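Local coordinates for protein Pre-mRNA splicing factor PRP8 (Cyanidioschyzon merolae, PDB 6NQI) that probably binds spliceosomal snRNAs and pre-mRNA introns as part of the spliceosome core, this chain being its RNase H-like (RH) domain, at residues Glu64-Met69 against Asp91-Leu96; Thr68-Gln73 against Glu77-Ile82; Met120-Ile125 against His164-Ala169; Leu160-Ala165 against Glu171-Leu176. All blocks are in the same frame, centred on the assembly; numbering follows the deposited sequence.

Contact 1 (Glu64-Met69 against Asp91-Leu96); sequences EHVLTM and DPLKTL
Segments 64-69 and 91-96, from helices 54-71 and 90-97, approach to 9.4 Å between axes, their N-to-C directions 43° apart, and their backbones come nearest at Glu-64 and Leu-96. These are the first two helices of the RNase H-like fold. The second belongs to a beta-alpha-beta crossover, carried between the parallel strands 81-84 and 107-108. Only carbon branches and backbone atoms meet here; Glu-64 takes part through its backbone and CB. Val-66 meets Leu-93, both buried: Val-66 CG1 lies 3.8 Å from Leu-93 CD1 and 4.1 Å from Leu-93 CD2, so one methyl faces the fork of the leucine, the two side chains crossing at about a right angle. Leu-93 starts out along the flank of its helix; with CG trans to its own amide nitrogen (chi1 -176°), the branch swings over to the valine. Leu-96 makes the broadest contact. It projects straight at the other helix and lays CD1 against the backbone of Glu-64, 3.5 Å from Glu-64 N, while the carboxylate of Glu-64 leads off the other way. The CB and carbonyl of Leu-96 receive Leu-67, whose CD2 comes within 4.1 Å of Leu-96 CB. Trp-60 and Ala-63, just before Glu-64, also touch Leu-96. His-65 and Met-69 pack on the sheet and Val-66 also reaches Val-14 of strand 11-21, so the helix meets the sheet as well as its neighbour. Glu-64 O carries two bonds from one residue: Thr-68 N and Thr-68 OG1, the latter at 3.0 Å, arrive from opposite faces of its carbonyl plane.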
loop_
_atom_site.group_PDB
_atom_site.type_symbol
_atom_site.label_atom_id
_atom_site.label_comp_id
_atom_site.label_asym_id
_atom_site.label_seq_id
_atom_site.Cartn_x
_atom_site.Cartn_y
_atom_site.Cartn_z
ATOM N N GLU A 64 -4.962 14.357 0.014
ATOM C CA GLU A 64 -5.582 14.641 -1.272
ATOM C C GLU A 64 -5.605 13.395 -2.163
ATOM O O GLU A 64 -6.588 13.153 -2.882
ATOM C CB GLU A 64 -4.849 15.813 -1.927
ATOM C CG GLU A 64 -5.636 16.483 -3.028
ATOM C CD GLU A 64 -5.545 15.775 -4.366
ATOM O OE1 GLU A 64 -4.597 14.959 -4.567
ATOM O OE2 GLU A 64 -6.417 16.063 -5.233
ATOM N N HIS A 65 -4.562 12.565 -2.087
ATOM C CA HIS A 65 -4.528 11.339 -2.884
ATOM C C HIS A 65 -5.619 10.367 -2.455
ATOM O O HIS A 65 -6.347 9.832 -3.301
ATOM C CB HIS A 65 -3.139 10.686 -2.792
ATOM C CG HIS A 65 -3.071 9.306 -3.382
ATOM N ND1 HIS A 65 -2.705 8.195 -2.642
ATOM C CD2 HIS A 65 -3.359 8.850 -4.627
ATOM C CE1 HIS A 65 -2.747 7.121 -3.413
ATOM N NE2 HIS A 65 -3.153 7.488 -4.619
ATOM N N VAL A 66 -5.756 10.147 -1.140
ATOM C CA VAL A 66 -6.833 9.296 -0.637
ATOM C C VAL A 66 -8.187 9.828 -1.090
ATOM O O VAL A 66 -9.047 9.062 -1.546
ATOM C CB VAL A 66 -6.748 9.147 0.893
ATOM C CG1 VAL A 66 -8.026 8.566 1.453
ATOM C CG2 VAL A 66 -5.593 8.226 1.260
ATOM N N LEU A 67 -8.399 11.143 -1.001
ATOM C CA LEU A 67 -9.663 11.680 -1.496
ATOM C C LEU A 67 -9.857 11.354 -2.975
ATOM O O LEU A 67 -10.965 11.012 -3.399
ATOM C CB LEU A 67 -9.745 13.184 -1.250
ATOM C CG LEU A 67 -10.994 13.872 -1.830
ATOM C CD1 LEU A 67 -12.289 13.228 -1.362
ATOM C CD2 LEU A 67 -11.025 15.370 -1.523
ATOM N N THR A 68 -8.794 11.440 -3.779
ATOM C CA THR A 68 -8.944 11.162 -5.212
ATOM C C THR A 68 -9.275 9.690 -5.464
ATOM O O THR A 68 -10.142 9.368 -6.295
ATOM C CB THR A 68 -7.678 11.585 -5.969
ATOM O OG1 THR A 68 -7.450 12.972 -5.728
ATOM C CG2 THR A 68 -7.870 11.399 -7.463
ATOM N N MET A 69 -8.590 8.787 -4.758
ATOM C CA MET A 69 -8.880 7.365 -4.924
ATOM C C MET A 69 -10.298 7.040 -4.472
ATOM O O MET A 69 -10.963 6.192 -5.082
ATOM C CB MET A 69 -7.881 6.486 -4.153
ATOM C CG MET A 69 -6.407 6.577 -4.546
ATOM S SD MET A 69 -6.073 6.528 -6.324
ATOM C CE MET A 69 -6.928 5.050 -6.843
ATOM N N ASP A 91 -5.711 14.361 10.695
ATOM C CA ASP A 91 -6.417 15.637 10.612
ATOM C C ASP A 91 -6.577 16.132 9.181
ATOM O O ASP A 91 -7.705 16.501 8.808
ATOM C CB ASP A 91 -5.701 16.700 11.446
ATOM C CG ASP A 91 -6.112 16.689 12.903
ATOM O OD1 ASP A 91 -7.108 15.993 13.245
ATOM O OD2 ASP A 91 -5.500 17.481 13.671
ATOM N N PRO A 92 -5.520 16.203 8.346
ATOM C CA PRO A 92 -5.717 16.676 6.960
ATOM C C PRO A 92 -6.740 15.876 6.180
ATOM O O PRO A 92 -7.617 16.458 5.524
ATOM C CB PRO A 92 -4.311 16.565 6.359
ATOM C CG PRO A 92 -3.397 16.783 7.523
ATOM C CD PRO A 92 -4.084 16.089 8.673
ATOM N N LEU A 93 -6.655 14.546 6.236
ATOM C CA LEU A 93 -7.647 13.712 5.568
ATOM C C LEU A 93 -9.068 14.067 5.999
ATOM O O LEU A 93 -9.935 14.348 5.162
ATOM C CB LEU A 93 -7.362 12.248 5.848
ATOM C CG LEU A 93 -8.302 11.310 5.115
ATOM C CD1 LEU A 93 -8.284 11.616 3.633
ATOM C CD2 LEU A 93 -7.869 9.894 5.381
ATOM N N LYS A 94 -9.331 14.061 7.303
ATOM C CA LYS A 94 -10.659 14.455 7.756
ATOM C C LYS A 94 -11.068 15.800 7.153
ATOM O O LYS A 94 -12.189 15.937 6.646
ATOM C CB LYS A 94 -10.714 14.452 9.283
ATOM C CG LYS A 94 -10.677 13.028 9.841
ATOM C CD LYS A 94 -10.428 13.022 11.337
ATOM C CE LYS A 94 -10.524 11.622 11.904
ATOM N NZ LYS A 94 -11.940 11.222 12.231
ATOM N N THR A 95 -10.148 16.784 7.123
ATOM C CA THR A 95 -10.514 18.098 6.589
ATOM C C THR A 95 -10.934 18.004 5.129
ATOM O O THR A 95 -11.917 18.627 4.719
ATOM C CB THR A 95 -9.357 19.093 6.690
ATOM O OG1 THR A 95 -8.950 19.235 8.053
ATOM C CG2 THR A 95 -9.812 20.456 6.176
ATOM N N LEU A 96 -10.217 17.214 4.330
ATOM C CA LEU A 96 -10.571 17.132 2.921
ATOM C C LEU A 96 -11.827 16.303 2.685
ATOM O O LEU A 96 -12.401 16.380 1.592
ATOM C CB LEU A 96 -9.410 16.561 2.109
ATOM C CG LEU A 96 -8.085 17.329 2.172
ATOM C CD1 LEU A 96 -7.067 16.847 1.157
ATOM C CD2 LEU A 96 -8.320 18.813 2.031
#

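Contact 2 (Thr68-Gln73 against Glu77-Ile82); sequences TMLRSQ and ELPRGI
Leu-70 and Gln-73, where helix 54-71 runs out, pack on Leu-78 and Pro-79 as the chain turns back toward strand 81-84; this is the link from the first helix to the fourth strand of the RNase H-like fold. The apolar contacts come first. Leu-70 CD2 touches the ring carbons of Pro-79, 3.8 Å from Pro-79 CD and 3.9 Å from Pro-79 CG, and its other methyl, Leu-70 CD1, reaches Ile-82 CD1 at 4.3 Å on the strand. Leu-78 brings only its CD2 methyl, which drops to 3.7 Å from Gln-73 CB. Trp-12 of strand 11-21 backs Leu-70, Gln-73 and Pro-79 together, while Tyr-102 touches both leucines.

The polar side is arranged around Arg-37. Gln-73 is bent at chi2 (-67°), which folds its amide back across Glu-77, the amide and carboxylate planes being 85° apart. Gln-73 OE1 accepts a hydrogen bond from Arg-37 NH2; its approach to Glu-77 O is a meeting of two acceptors and adds no bond. The Glu-77 carboxylate has long, weak ion pairs with Arg-37 and Arg-10, which probably temper its charge. Just past the helix, Ser-72 OG turns back to donate to Met-69 O at 3.0 Å, tilted 30° from that carbonyl's plane.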
loop_
_atom_site.group_PDB
_atom_site.type_symbol
_atom_site.label_atom_id
_atom_site.label_comp_id
_atom_site.label_asym_id
_atom_site.label_seq_id
_atom_site.Cartn_x
_atom_site.Cartn_y
_atom_site.Cartn_z
ATOM N N THR A 68 -8.794 11.440 -3.779
ATOM C CA THR A 68 -8.944 11.162 -5.212
ATOM C C THR A 68 -9.275 9.690 -5.464
ATOM O O THR A 68 -10.142 9.368 -6.295
ATOM C CB THR A 68 -7.678 11.585 -5.969
ATOM O OG1 THR A 68 -7.450 12.972 -5.728
ATOM C CG2 THR A 68 -7.870 11.399 -7.463
ATOM N N MET A 69 -8.590 8.787 -4.758
ATOM C CA MET A 69 -8.880 7.365 -4.924
ATOM C C MET A 69 -10.298 7.040 -4.472
ATOM O O MET A 69 -10.963 6.192 -5.082
ATOM C CB MET A 69 -7.881 6.486 -4.153
ATOM C CG MET A 69 -6.407 6.577 -4.546
ATOM S SD MET A 69 -6.073 6.528 -6.324
ATOM C CE MET A 69 -6.928 5.050 -6.843
ATOM N N LEU A 70 -10.792 7.722 -3.430
ATOM C CA LEU A 70 -12.187 7.556 -3.045
ATOM C C LEU A 70 -13.097 7.981 -4.183
ATOM O O LEU A 70 -14.013 7.247 -4.578
ATOM C CB LEU A 70 -12.499 8.366 -1.782
ATOM C CG LEU A 70 -11.907 7.838 -0.472
ATOM C CD1 LEU A 70 -12.124 8.827 0.660
ATOM C CD2 LEU A 70 -12.437 6.471 -0.139
ATOM N N ARG A 71 -12.836 9.161 -4.743
ATOM C CA ARG A 71 -13.682 9.694 -5.807
ATOM C C ARG A 71 -13.728 8.779 -7.017
ATOM O O ARG A 71 -14.702 8.807 -7.771
ATOM C CB ARG A 71 -13.186 11.074 -6.221
ATOM C CG ARG A 71 -13.474 12.197 -5.256
ATOM C CD ARG A 71 -13.272 13.506 -5.968
ATOM N NE ARG A 71 -13.924 14.631 -5.307
ATOM C CZ ARG A 71 -13.266 15.650 -4.760
ATOM N NH1 ARG A 71 -11.929 15.657 -4.791
ATOM N NH2 ARG A 71 -13.952 16.649 -4.179
ATOM N N SER A 72 -12.676 8.007 -7.261
ATOM C CA SER A 72 -12.675 7.140 -8.440
ATOM C C SER A 72 -13.355 5.784 -8.232
ATOM O O SER A 72 -13.395 4.996 -9.182
ATOM C CB SER A 72 -11.253 6.870 -8.906
ATOM O OG SER A 72 -10.665 5.911 -8.040
ATOM N N GLN A 73 -13.883 5.473 -7.012
ATOM C CA GLN A 73 -14.488 4.192 -6.659
ATOM C C GLN A 73 -16.005 4.231 -6.770
ATOM O O GLN A 73 -16.627 5.264 -6.498
ATOM C CB GLN A 73 -14.120 3.795 -5.231
ATOM C CG GLN A 73 -12.639 3.485 -5.019
ATOM C CD GLN A 73 -12.182 2.249 -5.739
ATOM O OE1 GLN A 73 -12.555 1.162 -5.332
ATOM N NE2 GLN A 73 -11.348 2.391 -6.783
ATOM N N GLU A 77 -17.868 -0.273 -3.872
ATOM C CA GLU A 77 -16.485 -0.669 -3.649
ATOM C C GLU A 77 -15.739 0.308 -2.746
ATOM O O GLU A 77 -14.506 0.264 -2.670
ATOM C CB GLU A 77 -15.740 -0.808 -4.970
ATOM C CG GLU A 77 -16.117 -1.982 -5.843
ATOM C CD GLU A 77 -15.286 -1.977 -7.121
ATOM O OE1 GLU A 77 -15.870 -1.809 -8.215
ATOM O OE2 GLU A 77 -14.035 -2.106 -7.019
ATOM N N LEU A 78 -16.464 1.178 -2.051
ATOM C CA LEU A 78 -15.834 2.105 -1.127
ATOM C C LEU A 78 -15.354 1.339 0.098
ATOM O O LEU A 78 -16.010 0.389 0.526
ATOM C CB LEU A 78 -16.827 3.171 -0.694
ATOM C CG LEU A 78 -17.267 4.165 -1.769
ATOM C CD1 LEU A 78 -18.380 5.044 -1.210
ATOM C CD2 LEU A 78 -16.095 4.991 -2.287
ATOM N N PRO A 79 -14.227 1.707 0.678
ATOM C CA PRO A 79 -13.769 0.991 1.867
ATOM C C PRO A 79 -14.683 1.244 3.061
ATOM O O PRO A 79 -15.276 2.313 3.207
ATOM C CB PRO A 79 -12.361 1.553 2.098
ATOM C CG PRO A 79 -12.410 2.893 1.524
ATOM C CD PRO A 79 -13.292 2.782 0.310
ATOM N N ARG A 80 -14.819 0.225 3.901
ATOM C CA ARG A 80 -15.559 0.368 5.147
ATOM C C ARG A 80 -14.726 1.011 6.247
ATOM O O ARG A 80 -15.275 1.359 7.293
ATOM C CB ARG A 80 -16.121 -0.994 5.582
ATOM C CG ARG A 80 -17.299 -1.410 4.709
ATOM C CD ARG A 80 -17.628 -2.872 4.855
ATOM N NE ARG A 80 -18.997 -3.093 5.351
ATOM C CZ ARG A 80 -19.484 -4.287 5.694
ATOM N NH1 ARG A 80 -18.717 -5.375 5.607
ATOM N NH2 ARG A 80 -20.742 -4.402 6.127
ATOM N N GLY A 81 -13.425 1.162 6.033
ATOM C CA GLY A 81 -12.543 1.869 6.947
ATOM C C GLY A 81 -11.268 2.275 6.239
ATOM O O GLY A 81 -10.912 1.718 5.193
ATOM N N ILE A 82 -10.611 3.302 6.777
ATOM C CA ILE A 82 -9.344 3.812 6.252
ATOM C C ILE A 82 -8.352 3.822 7.400
ATOM O O ILE A 82 -8.634 4.416 8.443
ATOM C CB ILE A 82 -9.496 5.220 5.656
ATOM C CG1 ILE A 82 -10.390 5.162 4.417
ATOM C CG2 ILE A 82 -8.122 5.811 5.370
ATOM C CD1 ILE A 82 -11.033 6.479 4.036
#

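Contact 3 (Met120-Ile125 against His164-Ala169); sequences MALPEI and HALDRA
Leu-122 and Leu-166 meet methyl to methyl, Leu-122 CD2 lying 3.7 Å from Leu-166 CD1, with the two side chains crossing at about a right angle. The other branch, Leu-166 CD2, comes to 4.4 Å from Ala-121 CB, so the leucine fork straddles two consecutive residues. Leu-166 points directly across from near the C-terminal end of helix 152-168. Leu-122 leaves its backbone along the flank of the contact and turns in farther out: CG sits opposite its carbonyl carbon (chi1 -66°), which brings the branch round to Leu-166.

One shell out, Trp-178 and Leu-195 close on Leu-122, and helix 170-176 adds Pro-170 against Ala-121 and Val-173 against Leu-166. Leu-122 is the N-cap residue of helix 123-130, whose Ile-125 rests on Trp-29 and Trp-140 of the sheet. Leu-166 sits in the last turn of its helix, where Ala-165 O accepts from both Arg-168 N and Ala-169 N. The start of one helix is thus joined to the end of another by three aliphatic side chains. With no polar group engaged between them, the contact rests on shape and burial, without the directionality of a hydrogen bond.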
loop_
_atom_site.group_PDB
_atom_site.type_symbol
_atom_site.label_atom_id
_atom_site.label_comp_id
_atom_site.label_asym_id
_atom_site.label_seq_id
_atom_site.Cartn_x
_atom_site.Cartn_y
_atom_site.Cartn_z
ATOM N N MET A 120 8.760 -1.261 -1.351
ATOM C CA MET A 120 9.758 -0.538 -2.126
ATOM C C MET A 120 10.911 -1.434 -2.540
ATOM O O MET A 120 11.656 -1.083 -3.458
ATOM C CB MET A 120 10.303 0.633 -1.299
ATOM C CG MET A 120 10.955 1.739 -2.114
ATOM S SD MET A 120 9.738 2.454 -3.210
ATOM C CE MET A 120 10.290 1.817 -4.792
ATOM N N ALA A 121 11.042 -2.595 -1.905
ATOM C CA ALA A 121 12.093 -3.554 -2.190
ATOM C C ALA A 121 11.781 -4.490 -3.358
ATOM O O ALA A 121 12.701 -5.154 -3.848
ATOM C CB ALA A 121 12.354 -4.374 -0.925
ATOM N N LEU A 122 10.542 -4.531 -3.857
ATOM C CA LEU A 122 10.261 -5.417 -4.982
ATOM C C LEU A 122 10.833 -4.792 -6.255
ATOM O O LEU A 122 10.602 -3.606 -6.511
ATOM C CB LEU A 122 8.752 -5.651 -5.101
ATOM C CG LEU A 122 8.087 -6.433 -3.932
ATOM C CD1 LEU A 122 6.610 -6.779 -4.158
ATOM C CD2 LEU A 122 8.853 -7.713 -3.548
ATOM N N PRO A 123 11.627 -5.529 -7.039
ATOM C CA PRO A 123 12.332 -4.884 -8.160
ATOM C C PRO A 123 11.412 -4.343 -9.246
ATOM O O PRO A 123 11.742 -3.326 -9.870
ATOM C CB PRO A 123 13.264 -5.996 -8.678
ATOM C CG PRO A 123 13.402 -6.945 -7.533
ATOM C CD PRO A 123 12.057 -6.921 -6.865
ATOM N N GLU A 124 10.269 -4.987 -9.490
ATOM C CA GLU A 124 9.346 -4.487 -10.504
ATOM C C GLU A 124 8.841 -3.097 -10.132
ATOM O O GLU A 124 8.763 -2.207 -10.982
ATOM C CB GLU A 124 8.189 -5.476 -10.654
ATOM C CG GLU A 124 7.691 -5.768 -12.062
ATOM C CD GLU A 124 7.457 -7.266 -12.246
ATOM O OE1 GLU A 124 6.512 -7.812 -11.597
ATOM O OE2 GLU A 124 8.201 -7.888 -13.048
ATOM N N ILE A 125 8.501 -2.902 -8.851
ATOM C CA ILE A 125 7.989 -1.623 -8.360
ATOM C C ILE A 125 9.089 -0.578 -8.325
ATOM O O ILE A 125 8.895 0.574 -8.726
ATOM C CB ILE A 125 7.387 -1.783 -6.951
ATOM C CG1 ILE A 125 6.244 -2.793 -6.918
ATOM C CG2 ILE A 125 6.926 -0.422 -6.435
ATOM C CD1 ILE A 125 5.142 -2.482 -7.852
ATOM N N HIS A 164 6.582 -8.170 6.354
ATOM C CA HIS A 164 7.565 -8.135 7.437
ATOM C C HIS A 164 8.888 -8.773 7.032
ATOM O O HIS A 164 9.959 -8.321 7.465
ATOM C CB HIS A 164 7.008 -8.799 8.684
ATOM C CG HIS A 164 6.063 -7.929 9.440
ATOM N ND1 HIS A 164 6.467 -7.144 10.499
ATOM C CD2 HIS A 164 4.740 -7.698 9.283
ATOM C CE1 HIS A 164 5.429 -6.481 10.974
ATOM N NE2 HIS A 164 4.370 -6.799 10.252
ATOM N N ALA A 165 8.843 -9.828 6.214
ATOM C CA ALA A 165 10.086 -10.429 5.741
ATOM C C ALA A 165 10.862 -9.459 4.853
ATOM O O ALA A 165 12.095 -9.360 4.951
ATOM C CB ALA A 165 9.783 -11.732 4.999
ATOM N N LEU A 166 10.146 -8.694 4.020
ATOM C CA LEU A 166 10.799 -7.697 3.175
ATOM C C LEU A 166 11.403 -6.578 4.012
ATOM O O LEU A 166 12.445 -6.021 3.644
ATOM C CB LEU A 166 9.787 -7.135 2.168
ATOM C CG LEU A 166 9.417 -8.085 1.032
ATOM C CD1 LEU A 166 8.337 -7.513 0.147
ATOM C CD2 LEU A 166 10.664 -8.329 0.217
ATOM N N ASP A 167 10.771 -6.263 5.149
ATOM C CA ASP A 167 11.279 -5.227 6.040
ATOM C C ASP A 167 12.467 -5.691 6.887
ATOM O O ASP A 167 13.244 -4.844 7.338
ATOM C CB ASP A 167 10.157 -4.703 6.938
ATOM C CG ASP A 167 10.538 -3.424 7.665
ATOM O OD1 ASP A 167 11.433 -2.695 7.174
ATOM O OD2 ASP A 167 9.958 -3.156 8.736
ATOM N N ARG A 168 12.640 -6.996 7.141
ATOM C CA ARG A 168 13.772 -7.403 7.973
ATOM C C ARG A 168 14.867 -8.165 7.238
ATOM O O ARG A 168 15.969 -8.296 7.779
ATOM C CB ARG A 168 13.321 -8.322 9.117
ATOM C CG ARG A 168 12.509 -7.720 10.227
ATOM C CD ARG A 168 12.297 -8.804 11.290
ATOM N NE ARG A 168 11.082 -8.572 12.066
ATOM C CZ ARG A 168 9.984 -9.320 11.964
ATOM N NH1 ARG A 168 9.954 -10.358 11.135
ATOM N NH2 ARG A 168 8.913 -9.028 12.690
ATOM N N ALA A 169 14.605 -8.662 6.043
ATOM C CA ALA A 169 15.615 -9.373 5.271
ATOM C C ALA A 169 15.239 -9.326 3.797
ATOM O O ALA A 169 15.042 -10.384 3.188
ATOM C CB ALA A 169 15.754 -10.819 5.748
#

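Contact 4 (Leu160-Ala165 against Glu171-Leu176); sequences LLLLHA and ERVLQL
Leu-162 is the first residue of 160-165 to reach the other helix: its CD2 stands 4.4 Å from Val-173 CG1, and the end of its side chain comes nearer to 171-176 than its start. Leu-162 also touches Trp-146, Trp-196 and Leu-211, so Val-173 is one of several neighbours. Three residues on, Ala-165 brings its methyl straight across, and Val-173 CG2 settles over it, 3.4 Å from Ala-165 CB and also against the Ala-165 carbonyl.

Val-173 therefore serves both residues with its two branches. With CG1 trans to the valine nitrogen (chi1 -179°), that methyl falls toward Leu-162, while CG2, beside the nitrogen, falls toward Ala-165. Leu-162 and Ala-165 are close to one helical turn apart, and the single beta-branched side chain fits against both. The contact is wholly apolar, and the backbone bonds of each helix stay within it.

In the fold this is a pair of consecutive helices, 152-168 and 170-176, joined by a turn at Ala-169. Helix 201-210 lies against both members: its Glu-208 touches Leu-161, and its Leu-207 and Glu-210 touch Leu-176. The trio forms a helical cluster on the far side of the chain's centre from helices 54-71 and 90-97. Toward the sheet, the adjoining helix 123-130 packs through Pro-123 on Leu-174 and through Ile-125 on Trp-29 of strand 24-32 and Trp-140 of strand 137-141.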
loop_
_atom_site.group_PDB
_atom_site.type_symbol
_atom_site.label_atom_id
_atom_site.label_comp_id
_atom_site.label_asym_id
_atom_site.label_seq_id
_atom_site.Cartn_x
_atom_site.Cartn_y
_atom_site.Cartn_z
ATOM N N LEU A 160 0.883 -10.174 4.727
ATOM C CA LEU A 160 1.475 -9.497 5.880
ATOM C C LEU A 160 2.834 -10.102 6.244
ATOM O O LEU A 160 3.789 -9.371 6.557
ATOM C CB LEU A 160 0.501 -9.560 7.060
ATOM C CG LEU A 160 0.649 -8.586 8.239
ATOM C CD1 LEU A 160 0.734 -7.135 7.794
ATOM C CD2 LEU A 160 -0.514 -8.742 9.184
ATOM N N LEU A 161 2.936 -11.435 6.202
ATOM C CA LEU A 161 4.205 -12.110 6.476
ATOM C C LEU A 161 5.267 -11.699 5.469
ATOM O O LEU A 161 6.435 -11.499 5.826
ATOM C CB LEU A 161 4.015 -13.628 6.453
ATOM C CG LEU A 161 5.279 -14.469 6.656
ATOM C CD1 LEU A 161 5.948 -14.142 7.985
ATOM C CD2 LEU A 161 4.970 -15.951 6.561
ATOM N N LEU A 162 4.866 -11.558 4.204
ATOM C CA LEU A 162 5.777 -11.089 3.164
ATOM C C LEU A 162 6.248 -9.679 3.463
ATOM O O LEU A 162 7.436 -9.372 3.301
ATOM C CB LEU A 162 5.093 -11.137 1.802
ATOM C CG LEU A 162 5.060 -12.539 1.200
ATOM C CD1 LEU A 162 4.149 -12.583 -0.005
ATOM C CD2 LEU A 162 6.437 -13.036 0.835
ATOM N N LEU A 163 5.327 -8.808 3.897
ATOM C CA LEU A 163 5.683 -7.425 4.211
ATOM C C LEU A 163 6.766 -7.384 5.285
ATOM O O LEU A 163 7.795 -6.700 5.136
ATOM C CB LEU A 163 4.449 -6.665 4.690
ATOM C CG LEU A 163 3.367 -6.217 3.705
ATOM C CD1 LEU A 163 2.357 -5.306 4.396
ATOM C CD2 LEU A 163 3.925 -5.533 2.508
ATOM N N HIS A 164 6.582 -8.170 6.354
ATOM C CA HIS A 164 7.565 -8.135 7.437
ATOM C C HIS A 164 8.888 -8.773 7.032
ATOM O O HIS A 164 9.959 -8.321 7.465
ATOM C CB HIS A 164 7.008 -8.799 8.684
ATOM C CG HIS A 164 6.063 -7.929 9.440
ATOM N ND1 HIS A 164 6.467 -7.144 10.499
ATOM C CD2 HIS A 164 4.740 -7.698 9.283
ATOM C CE1 HIS A 164 5.429 -6.481 10.974
ATOM N NE2 HIS A 164 4.370 -6.799 10.252
ATOM N N ALA A 165 8.843 -9.828 6.214
ATOM C CA ALA A 165 10.086 -10.429 5.741
ATOM C C ALA A 165 10.862 -9.459 4.853
ATOM O O ALA A 165 12.095 -9.360 4.951
ATOM C CB ALA A 165 9.783 -11.732 4.999
ATOM N N GLU A 171 16.696 -8.958 0.889
ATOM C CA GLU A 171 17.428 -9.754 -0.091
ATOM C C GLU A 171 17.057 -11.219 0.024
ATOM O O GLU A 171 16.921 -11.913 -0.989
ATOM C CB GLU A 171 18.941 -9.612 0.053
ATOM C CG GLU A 171 19.523 -8.229 -0.036
ATOM C CD GLU A 171 21.050 -8.287 -0.041
ATOM O OE1 GLU A 171 21.659 -7.966 -1.089
ATOM O OE2 GLU A 171 21.642 -8.697 0.985
ATOM N N ARG A 172 16.939 -11.720 1.255
ATOM C CA ARG A 172 16.591 -13.123 1.457
ATOM C C ARG A 172 15.189 -13.429 0.924
ATOM O O ARG A 172 14.952 -14.499 0.346
ATOM C CB ARG A 172 16.732 -13.461 2.945
ATOM C CG ARG A 172 17.421 -14.800 3.226
ATOM C CD ARG A 172 17.693 -15.028 4.714
ATOM N NE ARG A 172 18.501 -13.939 5.256
ATOM C CZ ARG A 172 18.929 -13.865 6.510
ATOM N NH1 ARG A 172 18.640 -14.835 7.369
ATOM N NH2 ARG A 172 19.651 -12.820 6.897
ATOM N N VAL A 173 14.258 -12.481 1.062
ATOM C CA VAL A 173 12.924 -12.672 0.495
ATOM C C VAL A 173 12.994 -12.690 -1.021
ATOM O O VAL A 173 12.388 -13.542 -1.681
ATOM C CB VAL A 173 11.972 -11.561 0.962
ATOM C CG1 VAL A 173 10.588 -11.790 0.384
ATOM C CG2 VAL A 173 11.957 -11.478 2.455
ATOM N N LEU A 174 13.736 -11.741 -1.598
ATOM C CA LEU A 174 13.853 -11.674 -3.047
ATOM C C LEU A 174 14.495 -12.937 -3.593
ATOM O O LEU A 174 14.154 -13.385 -4.692
ATOM C CB LEU A 174 14.668 -10.451 -3.446
ATOM C CG LEU A 174 13.902 -9.137 -3.314
ATOM C CD1 LEU A 174 14.804 -7.965 -3.654
ATOM C CD2 LEU A 174 12.627 -9.154 -4.150
ATOM N N GLN A 175 15.409 -13.536 -2.826
ATOM C CA GLN A 175 16.109 -14.732 -3.273
ATOM C C GLN A 175 15.256 -15.983 -3.125
ATOM O O GLN A 175 15.456 -16.957 -3.863
ATOM C CB GLN A 175 17.400 -14.881 -2.470
ATOM C CG GLN A 175 18.601 -14.183 -3.076
ATOM C CD GLN A 175 19.862 -14.405 -2.262
ATOM O OE1 GLN A 175 19.955 -15.366 -1.493
ATOM N NE2 GLN A 175 20.843 -13.516 -2.428
ATOM N N LEU A 176 14.316 -15.972 -2.173
ATOM C CA LEU A 176 13.426 -17.111 -1.959
ATOM C C LEU A 176 12.245 -17.126 -2.933
ATOM O O LEU A 176 11.844 -18.194 -3.408
ATOM C CB LEU A 176 12.934 -17.088 -0.518
ATOM C CG LEU A 176 13.978 -17.714 0.409
ATOM C CD1 LEU A 176 13.452 -17.706 1.833
ATOM C CD2 LEU A 176 14.413 -19.114 -0.057
#

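How the contacts relate
The four contacts fall into two clusters on opposite sides of the chain's centre. Contacts 1 and 2 share Thr-68 and Met-69 of helix 54-71, and they touch where Leu-93 CD2 meets Ile-82 CG2 at 4.1 Å. Contacts 3 and 4, with centres about 6 Å apart, both use helix 152-168 and touch through Leu-166 CD2 and Val-173 CG1, 3.5 Å apart. Contacts 1 and 3 are centred about 27 Å apart and do not touch. Contacts 1, 3 and 4 are buried and apolar; contact 2 is only partly buried, and there polar groups gather around Arg-37 beside the leucine packing.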